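Local coordinates for transglutaminase-like domain-containing protein (Streptococcus suis, PDB 4XZ7), which probably acts as a transglutaminase that modifies or cross-links proteins, and is an antiphagocytic virulence factor, at residues I192-L197 with A255-Q260; D196-L201 with A272-M277. One frame throughout, in Å; residues are numbered along the deposited sequence.

Interaction 1: I192-L197 with A255-Q260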
# COMPACT_ATOMS: atom_id res chain seq x y z
N ILE B 192 21.21 -6.90 -9.91
CA ILE B 192 22.44 -7.67 -9.94
C ILE B 192 22.56 -8.60 -8.73
O ILE B 192 22.98 -9.75 -8.87
CB ILE B 192 23.66 -6.74 -10.02
CG1 ILE B 192 23.64 -5.97 -11.34
CG2 ILE B 192 24.95 -7.54 -9.90
CD1 ILE B 192 24.50 -4.74 -11.34
N ALA B 193 22.15 -8.14 -7.54
CA ALA B 193 22.24 -9.02 -6.37
C ALA B 193 21.27 -10.21 -6.51
O ALA B 193 21.58 -11.34 -6.14
CB ALA B 193 21.97 -8.25 -5.09
N ASN B 194 20.09 -9.94 -7.06
CA ASN B 194 19.17 -11.03 -7.38
C ASN B 194 19.76 -12.03 -8.39
O ASN B 194 19.59 -13.24 -8.23
CB ASN B 194 17.85 -10.47 -7.90
CG ASN B 194 16.73 -11.48 -7.81
OD1 ASN B 194 16.37 -11.92 -6.72
ND2 ASN B 194 16.19 -11.89 -8.95
N ASP B 195 20.43 -11.52 -9.42
CA ASP B 195 21.11 -12.37 -10.39
C ASP B 195 22.16 -13.23 -9.70
O ASP B 195 22.45 -14.36 -10.13
CB ASP B 195 21.76 -11.55 -11.50
CG ASP B 195 20.89 -11.43 -12.73
OD1 ASP B 195 19.73 -11.90 -12.70
OD2 ASP B 195 21.37 -10.84 -13.73
N ASP B 196 22.72 -12.69 -8.62
CA ASP B 196 23.67 -13.48 -7.85
C ASP B 196 22.96 -14.60 -7.11
O ASP B 196 23.43 -15.74 -7.12
CB ASP B 196 24.45 -12.61 -6.86
CG ASP B 196 25.64 -13.36 -6.28
OD1 ASP B 196 26.63 -13.59 -7.02
OD2 ASP B 196 25.58 -13.72 -5.08
N LEU B 197 21.84 -14.28 -6.47
CA LEU B 197 21.00 -15.30 -5.83
C LEU B 197 20.62 -16.44 -6.79
O LEU B 197 20.63 -17.62 -6.40
CB LEU B 197 19.75 -14.65 -5.26
CG LEU B 197 19.67 -14.34 -3.77
CD1 LEU B 197 21.02 -14.31 -3.12
CD2 LEU B 197 18.95 -13.01 -3.54
N ALA B 255 10.64 -13.55 -5.52
CA ALA B 255 9.86 -14.51 -4.78
C ALA B 255 10.65 -15.79 -4.41
O ALA B 255 10.66 -16.19 -3.25
CB ALA B 255 8.61 -14.87 -5.55
N VAL B 256 11.27 -16.45 -5.37
CA VAL B 256 11.94 -17.69 -4.95
C VAL B 256 13.35 -17.38 -4.42
O VAL B 256 13.87 -18.12 -3.59
CB VAL B 256 11.97 -18.79 -6.06
CG1 VAL B 256 11.22 -18.36 -7.30
CG2 VAL B 256 13.39 -19.32 -6.34
N THR B 257 13.91 -16.26 -4.84
CA THR B 257 15.29 -15.95 -4.49
C THR B 257 15.44 -15.33 -3.09
O THR B 257 16.21 -15.82 -2.29
CB THR B 257 15.91 -15.00 -5.52
OG1 THR B 257 14.96 -13.98 -5.88
CG2 THR B 257 16.33 -15.77 -6.76
N GLU B 258 14.71 -14.25 -2.83
CA GLU B 258 14.73 -13.58 -1.53
C GLU B 258 13.73 -14.16 -0.54
O GLU B 258 14.06 -14.44 0.62
CB GLU B 258 14.43 -12.09 -1.70
CG GLU B 258 15.46 -11.39 -2.59
CD GLU B 258 15.26 -9.88 -2.63
OE1 GLU B 258 14.28 -9.36 -2.05
OE2 GLU B 258 16.10 -9.22 -3.26
N ARG B 259 12.50 -14.30 -0.99
CA ARG B 259 11.41 -14.69 -0.10
C ARG B 259 11.40 -16.20 0.16
O ARG B 259 10.93 -16.65 1.20
CB ARG B 259 10.10 -14.23 -0.70
CG ARG B 259 8.87 -14.40 0.15
CD ARG B 259 7.73 -13.77 -0.62
NE ARG B 259 6.48 -13.74 0.12
CZ ARG B 259 5.40 -14.43 -0.22
NH1 ARG B 259 5.44 -15.22 -1.29
NH2 ARG B 259 4.28 -14.33 0.49
N GLN B 260 11.90 -16.96 -0.81
CA GLN B 260 11.91 -18.42 -0.77
C GLN B 260 10.50 -19.01 -0.67
O GLN B 260 10.29 -20.12 -0.18
CB GLN B 260 12.78 -18.91 0.39
CG GLN B 260 14.18 -18.30 0.40
CD GLN B 260 15.11 -19.01 1.36
OE1 GLN B 260 14.96 -18.91 2.57
NE2 GLN B 260 16.07 -19.75 0.81
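Thr-257 presents its hydroxyl to the side-chain amide of Asn-194 in the dense part of this contact, where the 192-197 part of helix 188-205 meets the short, irregular helix 255-259 at close to a right angle; the segment axes lie 9.6 Å apart at 95°. Thr-257 OG1 donates to Asn-194 OD1 over 2.6 Å; it lies in the carbonyl plane on a lone pair, with a C=O...donor angle of 136°. The other end of the amide, ND2, binds the carbonyl oxygen of Leu-253. With its hydroxyl tucked between the backbone N and the carbonyl carbon (chi1 42°), Thr-257 keeps its methyl for apolar packing: Thr-257 CG2 and CB both lie 3.9 Å from Leu-197 CB.

Toward solvent the packing thins. There the CD2 branch of Leu-197 meets Glu-258 CG at 4.0 Å, touching the aliphatic part of a side chain that crosses it at about a right angle. The carboxylate extends beyond and forms a salt bridge with Arg-190, a residue of helix 188-205. Because both polar atoms of the buried Asn-194 amide are engaged, its rotation is fixed and the inner side of the contact is held in a definite direction, whereas the outer side relies on less directional carbon contacts and on charge pairing.

Interaction 2: D196-L201 with A272-M277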
# COMPACT_ATOMS: atom_id res chain seq x y z
N ASP B 196 22.72 -12.69 -8.62
CA ASP B 196 23.67 -13.48 -7.85
C ASP B 196 22.96 -14.60 -7.11
O ASP B 196 23.43 -15.74 -7.12
CB ASP B 196 24.45 -12.61 -6.86
CG ASP B 196 25.64 -13.36 -6.28
OD1 ASP B 196 26.63 -13.59 -7.02
OD2 ASP B 196 25.58 -13.72 -5.08
N LEU B 197 21.84 -14.28 -6.47
CA LEU B 197 21.00 -15.30 -5.83
C LEU B 197 20.62 -16.44 -6.79
O LEU B 197 20.63 -17.62 -6.40
CB LEU B 197 19.75 -14.65 -5.26
CG LEU B 197 19.67 -14.34 -3.77
CD1 LEU B 197 21.02 -14.31 -3.12
CD2 LEU B 197 18.95 -13.01 -3.54
N ILE B 198 20.31 -16.09 -8.03
CA ILE B 198 19.97 -17.09 -9.04
C ILE B 198 21.18 -17.95 -9.38
O ILE B 198 21.06 -19.18 -9.46
CB ILE B 198 19.44 -16.44 -10.32
CG1 ILE B 198 18.12 -15.72 -10.03
CG2 ILE B 198 19.24 -17.46 -11.40
CD1 ILE B 198 17.69 -14.84 -11.14
N HIS B 199 22.32 -17.30 -9.57
CA HIS B 199 23.59 -17.99 -9.82
C HIS B 199 23.84 -19.02 -8.72
O HIS B 199 24.20 -20.17 -9.00
CB HIS B 199 24.74 -16.99 -9.88
CG HIS B 199 25.92 -17.46 -10.68
ND1 HIS B 199 26.70 -18.53 -10.29
CD2 HIS B 199 26.46 -17.00 -11.83
CE1 HIS B 199 27.66 -18.72 -11.18
NE2 HIS B 199 27.54 -17.80 -12.12
N LYS B 200 23.64 -18.62 -7.47
CA LYS B 200 23.82 -19.54 -6.36
C LYS B 200 22.82 -20.69 -6.41
O LYS B 200 23.18 -21.83 -6.07
CB LYS B 200 23.71 -18.80 -5.03
CG LYS B 200 25.02 -18.15 -4.59
CD LYS B 200 24.83 -17.21 -3.42
CE LYS B 200 26.15 -16.55 -3.04
NZ LYS B 200 25.97 -15.55 -1.95
N LEU B 201 21.58 -20.43 -6.82
CA LEU B 201 20.64 -21.55 -6.99
C LEU B 201 21.16 -22.51 -8.06
O LEU B 201 21.03 -23.72 -7.92
CB LEU B 201 19.23 -21.06 -7.36
CG LEU B 201 18.45 -20.27 -6.32
CD1 LEU B 201 17.13 -19.78 -6.89
CD2 LEU B 201 18.21 -21.13 -5.08
N ALA B 272 13.29 -19.16 -15.91
CA ALA B 272 13.60 -18.63 -17.24
C ALA B 272 14.90 -17.87 -17.18
O ALA B 272 15.78 -18.05 -18.05
CB ALA B 272 12.48 -17.75 -17.76
N ARG B 273 15.05 -17.03 -16.14
CA ARG B 273 16.29 -16.28 -15.97
C ARG B 273 17.48 -17.23 -15.86
O ARG B 273 18.46 -17.09 -16.59
CB ARG B 273 16.23 -15.37 -14.73
CG ARG B 273 17.42 -14.44 -14.59
CD ARG B 273 17.36 -13.29 -15.59
NE ARG B 273 18.46 -12.35 -15.39
CZ ARG B 273 18.84 -11.46 -16.30
NH1 ARG B 273 18.21 -11.38 -17.46
NH2 ARG B 273 19.87 -10.66 -16.06
N ALA B 274 17.37 -18.22 -14.98
CA ALA B 274 18.42 -19.23 -14.80
C ALA B 274 18.79 -19.99 -16.09
O ALA B 274 19.96 -20.26 -16.34
CB ALA B 274 18.01 -20.21 -13.74
N PHE B 275 17.79 -20.35 -16.89
CA PHE B 275 18.02 -21.10 -18.11
C PHE B 275 18.73 -20.27 -19.17
O PHE B 275 19.54 -20.78 -19.94
CB PHE B 275 16.70 -21.63 -18.67
CG PHE B 275 16.07 -22.70 -17.81
CD1 PHE B 275 16.85 -23.50 -16.99
CD2 PHE B 275 14.70 -22.89 -17.82
CE1 PHE B 275 16.27 -24.50 -16.20
CE2 PHE B 275 14.10 -23.88 -17.03
CZ PHE B 275 14.89 -24.68 -16.22
N ASN B 276 18.41 -18.98 -19.21
CA ASN B 276 19.08 -18.09 -20.15
C ASN B 276 20.54 -17.96 -19.75
O ASN B 276 21.42 -17.99 -20.60
CB ASN B 276 18.40 -16.72 -20.21
CG ASN B 276 17.14 -16.73 -21.07
OD1 ASN B 276 17.09 -17.42 -22.09
ND2 ASN B 276 16.12 -15.98 -20.66
N MET B 277 20.80 -17.86 -18.45
CA MET B 277 22.18 -17.87 -17.97
C MET B 277 22.91 -19.14 -18.41
O MET B 277 24.09 -19.09 -18.78
CB MET B 277 22.22 -17.75 -16.44
CG MET B 277 21.88 -16.36 -15.91
SD MET B 277 21.81 -16.29 -14.12
CE MET B 277 23.46 -16.82 -13.67
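Ile-198 carries most of the apolar packing between helices 188-205 and 264-277, whose segments 196-201 and 272-277 have axes that come within 10.0 Å at 73°. Its two branches diverge: CG2, set opposite the backbone N, lies 3.8 Å from Ala-274 CB, while CD1 reaches Arg-273 CG at 3.5 Å. The small alanine side chain lets the backbones approach, with the alpha carbons of Ile-198 and Ala-274 6.3 Å apart. Met-277 supplies a further apolar surface, as its SD sits 3.9 Å from Ile-198 CG2.

A second kind of contact joins this methionine to an aromatic ring. The bend at the end of its chain (chi3 59°) carries the terminal methyl to the imidazole of His-199, where Met-277 CE approaches CD2 obliquely at 3.5 Å. Leu-382 touches both side chains from a neighbouring loop.

Polar groups serve partners beyond the two segments. Arg-273 offers only its aliphatic carbons to Ile-198; its guanidinium group continues past the helix to bind the carbonyl oxygens of Leu-374 and Phe-376, tying helix 264-277 to the later chain. Close by, Ala-272 and Arg-273 pack on Ala-140 and Ala-141 of the second subunit, bringing the dimer interface up to helix 264-277. Buried helix packing of this kind belongs to the helical part of the papain-like transglutaminase core, here one part of a longer protein, a fold whose central helix, probably 264-277, typically bears the nucleophilic cysteine at its N-terminal end.

How the interactions relate
Helix 188-205 is common to both contacts: interactions 1 and 2 share Asp-196 and Leu-197, and their centres are about 9 Å apart. Apolar atoms bridge the two directly, with Thr-257 CG2 3.7 Å from Ile-198 CG1, and Val-256 CG2 3.8 Å from Leu-201 CD1. A charged link is added by the salt bridge of Asp-195 OD2 to Arg-273 NH2, 2.8 Å long; Asn-377 gives the same carboxylate oxygen a further partner. The long helix therefore joins helix 255-259 to helix 264-277. Because the latter would carry the nucleophile in a typical transglutaminase core, both contacts probably belong to the scaffold behind the active site.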